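Local coordinates for protein eEF1A lysine and N-terminal methyltransferase (Homo sapiens, PDB 5WCJ) that methylates elongation factor eEF1A on its N-terminal amino group through the C-terminal domain described here, drawing the methyl groups from S-adenosyl-L-methionine, at residues L39-L44 and H63-C68; G133-P137 and L162-C166; V182-V188 and L199-P205. All blocks are in the same frame, centred on the assembly; numbering follows the deposited sequence. Where two conformers were deposited one is given.

Contact 1: residues L39-L44 and H63-C68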
loop_
_atom_site.group_PDB
_atom_site.type_symbol
_atom_site.label_atom_id
_atom_site.label_comp_id
_atom_site.label_asym_id
_atom_site.label_seq_id
_atom_site.Cartn_x
_atom_site.Cartn_y
_atom_site.Cartn_z
ATOM N N LEU A 39 -11.432 -6.303 -10.195
ATOM C CA LEU A 39 -10.687 -5.353 -9.354
ATOM C C LEU A 39 -11.055 -3.880 -9.558
ATOM O O LEU A 39 -11.164 -3.134 -8.594
ATOM C CB LEU A 39 -9.191 -5.557 -9.589
ATOM C CG LEU A 39 -8.146 -4.937 -8.679
ATOM C CD1 LEU A 39 -8.267 -5.490 -7.269
ATOM C CD2 LEU A 39 -6.769 -5.237 -9.254
ATOM N N LEU A 40 -11.235 -3.460 -10.806
ATOM C CA LEU A 40 -11.715 -2.115 -11.103
ATOM C C LEU A 40 -13.202 -1.909 -10.752
ATOM O O LEU A 40 -13.630 -0.797 -10.470
ATOM C CB LEU A 40 -11.567 -1.817 -12.595
ATOM C CG LEU A 40 -10.187 -1.541 -13.175
ATOM C CD1 LEU A 40 -10.349 -1.234 -14.655
ATOM C CD2 LEU A 40 -9.508 -0.392 -12.454
ATOM N N GLU A 41 -13.979 -2.985 -10.817
ATOM C CA GLU A 41 -15.441 -2.919 -10.736
ATOM C C GLU A 41 -16.015 -3.095 -9.338
ATOM O O GLU A 41 -17.243 -3.010 -9.177
ATOM C CB GLU A 41 -16.037 -4.005 -11.615
ATOM C CG GLU A 41 -15.627 -3.901 -13.070
ATOM C CD GLU A 41 -16.136 -5.053 -13.916
ATOM O OE1 GLU A 41 -16.814 -5.958 -13.372
ATOM O OE2 GLU A 41 -15.858 -5.040 -15.144
ATOM N N ILE A 42 -15.154 -3.341 -8.336
ATOM C CA ILE A 42 -15.600 -3.574 -6.960
ATOM C C ILE A 42 -14.820 -2.689 -5.972
ATOM O O ILE A 42 -13.658 -2.352 -6.234
ATOM C CB ILE A 42 -15.492 -5.069 -6.579
ATOM C CG1 ILE A 42 -14.042 -5.582 -6.654
ATOM C CG2 ILE A 42 -16.384 -5.914 -7.495
ATOM C CD1 ILE A 42 -13.271 -5.547 -5.359
ATOM N N PRO A 43 -15.460 -2.290 -4.856
ATOM C CA PRO A 43 -14.759 -1.449 -3.893
ATOM C C PRO A 43 -13.493 -2.109 -3.329
ATOM O O PRO A 43 -13.431 -3.317 -3.147
ATOM C CB PRO A 43 -15.786 -1.255 -2.769
ATOM C CG PRO A 43 -17.102 -1.443 -3.441
ATOM C CD PRO A 43 -16.839 -2.566 -4.403
ATOM N N LEU A 44 -12.506 -1.277 -3.055
ATOM C CA LEU A 44 -11.209 -1.723 -2.568
ATOM C C LEU A 44 -10.844 -0.748 -1.476
ATOM O O LEU A 44 -10.846 0.439 -1.731
ATOM C CB LEU A 44 -10.231 -1.636 -3.733
ATOM C CG LEU A 44 -8.793 -2.096 -3.582
ATOM C CD1 LEU A 44 -8.767 -3.584 -3.336
ATOM C CD2 LEU A 44 -8.009 -1.738 -4.843
ATOM N N HIS A 63 -7.071 5.742 -11.015
ATOM C CA HIS A 63 -7.243 4.576 -11.884
ATOM C C HIS A 63 -8.253 3.550 -11.359
ATOM O O HIS A 63 -8.747 2.731 -12.134
ATOM C CB HIS A 63 -5.894 3.911 -12.163
ATOM C CG HIS A 63 -5.069 4.662 -13.150
ATOM N ND1 HIS A 63 -4.324 5.774 -12.807
ATOM C CD2 HIS A 63 -4.926 4.506 -14.488
ATOM C CE1 HIS A 63 -3.730 6.249 -13.888
ATOM N NE2 HIS A 63 -4.074 5.494 -14.918
ATOM N N PHE A 64 -8.529 3.581 -10.057
ATOM C CA PHE A 64 -9.495 2.685 -9.447
ATOM C C PHE A 64 -10.644 3.526 -8.876
ATOM O O PHE A 64 -10.634 3.899 -7.696
ATOM C CB PHE A 64 -8.818 1.827 -8.357
ATOM C CG PHE A 64 -7.745 0.904 -8.879
ATOM C CD1 PHE A 64 -6.485 1.386 -9.199
ATOM C CD2 PHE A 64 -7.986 -0.456 -9.027
ATOM C CE1 PHE A 64 -5.494 0.547 -9.672
ATOM C CE2 PHE A 64 -6.991 -1.310 -9.489
ATOM C CZ PHE A 64 -5.748 -0.806 -9.833
ATOM N N PRO A 65 -11.673 3.815 -9.697
ATOM C CA PRO A 65 -12.731 4.738 -9.249
ATOM C C PRO A 65 -13.549 4.303 -8.014
ATOM O O PRO A 65 -14.172 5.141 -7.367
ATOM C CB PRO A 65 -13.622 4.893 -10.505
ATOM C CG PRO A 65 -13.339 3.695 -11.326
ATOM C CD PRO A 65 -11.896 3.352 -11.089
ATOM N N LYS A 66 -13.511 3.029 -7.654
ATOM C CA LYS A 66 -14.155 2.562 -6.433
ATOM C C LYS A 66 -13.180 2.305 -5.266
ATOM O O LYS A 66 -13.576 1.720 -4.271
ATOM C CB LYS A 66 -14.945 1.286 -6.722
ATOM C CG LYS A 66 -16.072 1.524 -7.713
ATOM C CD LYS A 66 -16.839 0.225 -7.917
ATOM C CE LYS A 66 -17.912 0.369 -8.975
ATOM N NZ LYS A 66 -18.844 -0.773 -8.911
ATOM N N SER A 67 -11.930 2.747 -5.383
ATOM C CA SER A 67 -10.997 2.637 -4.255
ATOM C C SER A 67 -11.340 3.675 -3.186
ATOM O O SER A 67 -11.800 4.784 -3.490
ATOM C CB SER A 67 -9.541 2.791 -4.718
ATOM O OG SER A 67 -9.298 4.075 -5.273
ATOM N N CYS A 68 -11.099 3.290 -1.943
ATOM C CA CYS A 68 -11.254 4.154 -0.785
ATOM C C CYS A 68 -9.934 4.090 -0.041
ATOM O O CYS A 68 -9.569 3.045 0.424
ATOM C CB CYS A 68 -12.365 3.655 0.128
ATOM S SG CYS A 68 -12.694 4.819 1.470
HETATM O O HOH W 1 -12.162 0.803 -8.844
#

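Contact 2: residues G133-P137 and L162-C166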
loop_
_atom_site.group_PDB
_atom_site.type_symbol
_atom_site.label_atom_id
_atom_site.label_comp_id
_atom_site.label_asym_id
_atom_site.label_seq_id
_atom_site.Cartn_x
_atom_site.Cartn_y
_atom_site.Cartn_z
ATOM N N GLY A 133 19.289 1.280 12.011
ATOM C CA GLY A 133 19.867 0.220 11.186
ATOM C C GLY A 133 19.191 0.038 9.829
ATOM O O GLY A 133 19.665 -0.740 8.995
ATOM N N MET A 134 18.060 0.722 9.668
ATOM C CA MET A 134 17.340 0.812 8.408
ATOM C C MET A 134 16.362 1.964 8.563
ATOM O O MET A 134 15.917 2.278 9.670
ATOM C CB MET A 134 16.606 -0.501 8.077
ATOM C CG MET A 134 15.568 -0.891 9.111
ATOM S SD MET A 134 14.985 -2.577 8.975
ATOM C CE MET A 134 13.889 -2.413 7.572
ATOM N N SER A 135 16.086 2.652 7.462
ATOM C CA SER A 135 15.151 3.780 7.494
ATOM C C SER A 135 13.918 3.599 6.588
ATOM O O SER A 135 12.977 4.387 6.694
ATOM C CB SER A 135 15.882 5.079 7.115
ATOM O OG SER A 135 16.481 4.937 5.852
ATOM N N CYS A 136 13.945 2.575 5.722
ATOM C CA CYS A 136 12.875 2.308 4.759
ATOM C C CYS A 136 12.423 0.847 4.849
ATOM O O CYS A 136 12.985 -0.028 4.186
ATOM C CB CYS A 136 13.373 2.652 3.365
ATOM S SG CYS A 136 12.089 2.519 2.104
ATOM N N PRO A 137 11.447 0.526 5.689
ATOM C CA PRO A 137 10.853 1.411 6.694
ATOM C C PRO A 137 11.719 1.453 7.955
ATOM O O PRO A 137 12.613 0.615 8.113
ATOM C CB PRO A 137 9.561 0.688 7.025
ATOM C CG PRO A 137 9.925 -0.754 6.917
ATOM C CD PRO A 137 10.940 -0.854 5.816
ATOM N N LEU A 162 5.195 -3.916 1.067
ATOM C CA LEU A 162 6.226 -3.162 1.762
ATOM C C LEU A 162 7.358 -2.774 0.804
ATOM O O LEU A 162 7.870 -3.644 0.112
ATOM C CB LEU A 162 6.802 -4.082 2.846
ATOM C CG LEU A 162 7.991 -3.627 3.671
ATOM C CD1 LEU A 162 7.550 -2.486 4.575
ATOM C CD2 LEU A 162 8.545 -4.782 4.473
ATOM N N ASN A 163 7.749 -1.507 0.818
ATOM C CA ASN A 163 8.935 -1.023 0.132
ATOM C C ASN A 163 10.064 -1.161 1.150
ATOM O O ASN A 163 10.018 -0.506 2.192
ATOM C CB ASN A 163 8.738 0.424 -0.285
ATOM C CG ASN A 163 9.978 1.053 -0.912
ATOM O OD1 ASN A 163 10.834 0.365 -1.437
ATOM N ND2 ASN A 163 10.056 2.395 -0.867
ATOM N N LEU A 164 11.069 -1.998 0.848
ATOM C CA LEU A 164 12.206 -2.284 1.768
ATOM C C LEU A 164 13.553 -1.887 1.163
ATOM O O LEU A 164 13.875 -2.273 0.032
ATOM C CB LEU A 164 12.238 -3.764 2.096
ATOM C CG LEU A 164 13.358 -4.336 2.993
ATOM C CD1 LEU A 164 13.125 -3.874 4.422
ATOM C CD2 LEU A 164 13.336 -5.846 2.928
ATOM N N VAL A 165 14.315 -1.100 1.910
ATOM C CA VAL A 165 15.732 -0.863 1.607
ATOM C C VAL A 165 16.492 -1.312 2.834
ATOM O O VAL A 165 16.345 -0.712 3.890
ATOM C CB VAL A 165 16.042 0.594 1.324
ATOM C CG1 VAL A 165 17.563 0.786 1.164
ATOM C CG2 VAL A 165 15.295 1.073 0.068
ATOM N N CYS A 166 17.281 -2.370 2.715
ATOM C CA CYS A 166 18.085 -2.812 3.830
ATOM C C CYS A 166 19.416 -3.340 3.296
ATOM O O CYS A 166 19.469 -4.454 2.777
ATOM C CB CYS A 166 17.320 -3.855 4.613
ATOM S SG CYS A 166 18.046 -4.261 6.214
HETATM O O HOH W 2 16.759 1.736 4.968
#

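Contact 3: residues V182-V188 and L199-P205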
loop_
_atom_site.group_PDB
_atom_site.type_symbol
_atom_site.label_atom_id
_atom_site.label_comp_id
_atom_site.label_asym_id
_atom_site.label_seq_id
_atom_site.Cartn_x
_atom_site.Cartn_y
_atom_site.Cartn_z
ATOM N N VAL A 182 4.700 -13.980 10.493
ATOM C CA VAL A 182 3.351 -13.429 10.604
ATOM C C VAL A 182 2.567 -13.561 9.303
ATOM O O VAL A 182 1.358 -13.787 9.365
ATOM C CB VAL A 182 3.415 -11.953 11.061
ATOM C CG1 VAL A 182 2.011 -11.346 11.195
ATOM C CG2 VAL A 182 4.181 -11.840 12.376
ATOM N N PHE A 183 3.246 -13.439 8.140
ATOM C CA PHE A 183 2.639 -13.556 6.815
ATOM C C PHE A 183 3.328 -14.677 6.045
ATOM O O PHE A 183 4.326 -14.447 5.339
ATOM C CB PHE A 183 2.741 -12.241 6.041
ATOM C CG PHE A 183 2.052 -11.091 6.712
ATOM C CD1 PHE A 183 0.704 -10.838 6.477
ATOM C CD2 PHE A 183 2.738 -10.274 7.576
ATOM C CE1 PHE A 183 0.056 -9.783 7.108
ATOM C CE2 PHE A 183 2.110 -9.214 8.209
ATOM C CZ PHE A 183 0.767 -8.966 7.978
ATOM N N PRO A 184 2.803 -15.904 6.165
ATOM C CA PRO A 184 3.596 -17.030 5.637
ATOM C C PRO A 184 3.705 -17.127 4.109
ATOM O O PRO A 184 4.598 -17.806 3.605
ATOM C CB PRO A 184 2.949 -18.277 6.270
ATOM C CG PRO A 184 1.717 -17.827 6.968
ATOM C CD PRO A 184 1.697 -16.327 7.049
ATOM N N LEU A 185 2.853 -16.434 3.368
ATOM C CA LEU A 185 3.009 -16.371 1.929
ATOM C C LEU A 185 3.712 -15.049 1.608
ATOM O O LEU A 185 3.132 -13.987 1.846
ATOM C CB LEU A 185 1.647 -16.451 1.278
ATOM C CG LEU A 185 1.603 -16.429 -0.244
ATOM C CD1 LEU A 185 2.418 -17.572 -0.812
ATOM C CD2 LEU A 185 0.173 -16.479 -0.751
ATOM N N LEU A 186 4.952 -15.138 1.124
ATOM C CA LEU A 186 5.785 -13.995 0.796
ATOM C C LEU A 186 6.174 -14.093 -0.670
ATOM O O LEU A 186 6.548 -15.187 -1.150
ATOM C CB LEU A 186 7.057 -14.040 1.625
ATOM C CG LEU A 186 7.440 -12.811 2.446
ATOM C CD1 LEU A 186 6.307 -12.371 3.370
ATOM C CD2 LEU A 186 8.700 -13.118 3.250
ATOM N N TYR A 187 6.020 -12.982 -1.388
ATOM C CA TYR A 187 6.612 -12.793 -2.702
ATOM C C TYR A 187 7.521 -11.579 -2.649
ATOM O O TYR A 187 7.299 -10.655 -1.846
ATOM C CB TYR A 187 5.562 -12.554 -3.753
ATOM C CG TYR A 187 4.504 -13.621 -3.870
ATOM C CD1 TYR A 187 4.744 -14.792 -4.602
ATOM C CD2 TYR A 187 3.237 -13.450 -3.299
ATOM C CE1 TYR A 187 3.762 -15.755 -4.743
ATOM C CE2 TYR A 187 2.246 -14.418 -3.429
ATOM C CZ TYR A 187 2.516 -15.563 -4.176
ATOM O OH TYR A 187 1.548 -16.525 -4.313
ATOM N N VAL A 188 8.496 -11.545 -3.561
ATOM C CA VAL A 188 9.538 -10.523 -3.562
ATOM C C VAL A 188 9.771 -10.039 -4.994
ATOM O O VAL A 188 9.873 -10.864 -5.919
ATOM C CB VAL A 188 10.865 -11.048 -2.978
ATOM C CG1 VAL A 188 11.946 -9.970 -3.058
ATOM C CG2 VAL A 188 10.680 -11.542 -1.546
ATOM N N LEU A 199 8.097 -6.285 -1.031
ATOM C CA LEU A 199 7.613 -7.496 -0.465
ATOM C C LEU A 199 6.095 -7.490 -0.512
ATOM O O LEU A 199 5.455 -6.512 -0.157
ATOM C CB LEU A 199 8.054 -7.647 0.979
ATOM C CG LEU A 199 9.538 -7.376 1.261
ATOM C CD1 LEU A 199 9.813 -7.618 2.738
ATOM C CD2 LEU A 199 10.429 -8.229 0.424
ATOM N N PHE A 200 5.536 -8.608 -0.916
ATOM C CA PHE A 200 4.082 -8.783 -0.991
ATOM C C PHE A 200 3.748 -9.919 -0.039
ATOM O O PHE A 200 4.201 -11.080 -0.228
ATOM C CB PHE A 200 3.651 -9.172 -2.396
ATOM C CG PHE A 200 4.178 -8.288 -3.477
ATOM C CD1 PHE A 200 3.476 -7.150 -3.868
ATOM C CD2 PHE A 200 5.372 -8.607 -4.146
ATOM C CE1 PHE A 200 3.961 -6.339 -4.876
ATOM C CE2 PHE A 200 5.856 -7.797 -5.152
ATOM C CZ PHE A 200 5.137 -6.672 -5.535
ATOM N N CYS A 201 2.999 -9.616 1.006
ATOM C CA CYS A 201 2.815 -10.537 2.118
ATOM C C CYS A 201 1.348 -10.892 2.273
ATOM O O CYS A 201 0.461 -10.020 2.339
ATOM C CB CYS A 201 3.321 -9.925 3.438
ATOM S SG CYS A 201 4.971 -9.194 3.290
ATOM N N GLN A 202 1.091 -12.183 2.352
ATOM C CA GLN A 202 -0.279 -12.670 2.531
ATOM C C GLN A 202 -0.345 -13.744 3.618
ATOM O O GLN A 202 0.696 -14.250 4.103
ATOM C CB GLN A 202 -0.792 -13.193 1.206
ATOM C CG GLN A 202 -0.975 -12.100 0.179
ATOM C CD GLN A 202 -1.772 -12.559 -1.005
ATOM O OE1 GLN A 202 -1.272 -13.316 -1.820
ATOM N NE2 GLN A 202 -3.026 -12.125 -1.096
ATOM N N LEU A 203 -1.568 -14.086 3.993
ATOM C CA LEU A 203 -1.810 -14.905 5.172
ATOM C C LEU A 203 -1.978 -16.407 4.926
ATOM O O LEU A 203 -1.735 -17.184 5.841
ATOM C CB LEU A 203 -3.017 -14.358 5.933
ATOM C CG LEU A 203 -2.817 -12.968 6.533
ATOM C CD1 LEU A 203 -4.152 -12.362 6.956
ATOM C CD2 LEU A 203 -1.860 -13.011 7.701
ATOM N N HIS A 204 -2.365 -16.816 3.723
ATOM C CA HIS A 204 -2.765 -18.223 3.478
ATOM C C HIS A 204 -2.031 -18.875 2.302
ATOM O O HIS A 204 -2.505 -18.811 1.160
ATOM C CB HIS A 204 -4.280 -18.288 3.279
ATOM C CG HIS A 204 -5.041 -17.770 4.450
ATOM N ND1 HIS A 204 -5.876 -16.679 4.368
ATOM C CD2 HIS A 204 -5.023 -18.134 5.752
ATOM C CE1 HIS A 204 -6.373 -16.418 5.564
ATOM N NE2 HIS A 204 -5.867 -17.282 6.423
ATOM N N PRO A 205 -0.880 -19.519 2.578
ATOM C CA PRO A 205 -0.104 -20.186 1.519
ATOM C C PRO A 205 -0.863 -21.293 0.755
ATOM O O PRO A 205 -0.583 -21.513 -0.424
ATOM C CB PRO A 205 1.093 -20.797 2.268
ATOM C CG PRO A 205 1.101 -20.186 3.607
ATOM C CD PRO A 205 -0.302 -19.761 3.906
#

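Contact 1: residues L39-L44 and H63-C68
Leu44 and Ser67 begin two neighbouring parallel strands, 44-49 and 67-73, of a beta-alpha-beta crossover in the Rossmann-like methyltransferase fold, with helix 55-63 as the connection. Their pairing rests chiefly on Cys68 N, which gives its hydrogen to Leu44 O at 2.9 Å; the return bond, from Leu44 N to Lys66 O, is weak at 3.4 Å. Leading into strand 67-73, a type I turn from Phe64 to Ser67 reverses the chain. Phe64 O is gripped there by Ser67 N and, at 2.8 Å and in the carbonyl plane, by Ser67 OG, so a small hydroxyl residue suits the turn.

At Phe64 a chi1 of -63° sets CG beside the backbone N and turns the ring toward Leu39 and Leu40. Leu40 CD2 sits over one face, 4.2 Å from the ring centroid, a CH-pi contact, while Leu39 CG comes to the edge, 3.9 Å from Phe64 CE2. Leu30, from a loop, and Leu225 of helix 211-226 also pack on this ring. Were Phe64 replaced by an alanine, Leu39 and Leu40 would probably lose the surface they rest on, and a gap would be likely to open between them and the turn.

On the more exposed side, the extended chain of Lys66 carries NZ to Glu41 O at 2.8 Å, from 49° above the carbonyl plane. A water donates to Leu40 O at 2.7 Å and accepts from Lys66 N. Lysine and water thus supply donors to the backbone carbonyls of Leu40 and Glu41, and the charged NZ stays at the rim.

Contact 2: residues G133-P137 and L162-C166
Met134 packs on Leu164 through its terminal methyl: in the conformer described, CE lies 3.6 Å from Leu164 CD1, the flexible thioether chain being bent at its last torsion (chi3 -76°). Leu171 and Val175 of helix 169-182 border the same side chain. At Ser135 the link is wet, a water accepting from Ser135 N and donating to Val165 O, each at 2.7 Å. Cys136 makes the one direct hydrogen bond: its carbonyl oxygen receives Val165 N at 2.8 Å, in the carbonyl plane and almost straight (172°). Its slim side chain fits between neighbours, CB lying 3.9 Å from Val165 CB and SG 3.6 Å from Asn163 ND2. That amide is held by others, ND2 by Asp124 and OD1 by Asn196, and the Asn163 side chain is about 6 Å from the bound S-adenosyl-L-homocysteine. Pro137 follows a cis peptide bond and sets its ring across Leu162, CG 3.8 Å from Leu162 CD1, with CD near Leu164 CD1. One direct backbone bond, a water and apolar contacts therefore tie the loop after strand 118-123 to the end of strand 158-164 and the residues just after it, and the buried amide of Asn163 probably keeps its orientation through its two outside partners.

Contact 3: residues V182-V188 and L199-P205
With chi1 at -60°, the CG of Phe183 stands anti to its carbonyl carbon, and the ring is carried against Cys201 and Leu203; Leu185 has CG anti to its backbone N instead (chi1 -179°), which lays its chain alongside that of Gln202, both pointing the same way. Phe183 CB touches Cys201 CB at 3.5 Å; a small side chain suits this place, since Cys201 CB lies against the base of the Phe183 ring, with the sulfur oblique to the ring. Leu203 CD2 reaches Phe183 CD1 at 3.6 Å, also obliquely. Phe160 of strand 158-164 meets the same ring.

Leu185 CD2 lies 3.6 Å from Gln202 OE1. The same oxygen comes to the edge of the Tyr187 ring, near its plane, with ring and amide planes 46° apart. The other end of that amide, Gln202 NE2, donates to Gly158 O.

These residues belong to the beta hairpin of strands 185-190 and 197-202, the antiparallel end of the mixed methyltransferase sheet, with 185-190 as its outermost strand. Leu185 and Gln202 form a hydrogen-bonded pair, Gln202 N to Leu185 O at 2.8 Å and Leu185 N to Gln202 O longer, at 3.2 Å, the donor standing above the carbonyl plane. Tyr187 and Phe200 bond more evenly, each N donating to the other's O. Phe200 CD2 also lies near Tyr187 O, and Leu32 touches both side chains.

The opposite face bears Leu186, Val188, Leu199 and Cys201. Val188 and Leu199 lie side by side, Val188 CG2 lying 3.9 Å from Leu199 CD2; branched valine suits an extended strand, and Leu199 goes on to meet Leu176 and Leu179 of helix 169-182. Beyond the paired strands, the rigid rings of Pro184 and Pro205 cross obliquely, Pro184 CB being 3.8 Å from Pro205 CG.

All three contacts reach the same seven-stranded sheet. Contact 1 joins parallel strands 44-49 and 67-73, contact 2 fastens a loop to the end of parallel strand 158-164, and contact 3 is the antiparallel hairpin beside that strand. Contacts 2 and 3 touch, Leu162 N lying 2.9 Å from Leu199 O in a probable hydrogen bond, whereas contact 1 lies across the chain's centre from contact 2, their centres about 28 Å apart. Contact 2 is buried, largely apolar and close to the bound S-adenosyl-L-homocysteine; contacts 1 and 3 are partly buried. Contacts 1 and 2 each include a bridging water, and contact 1 adds a lysine on its exposed side, while contact 3 relies on paired backbone bonds.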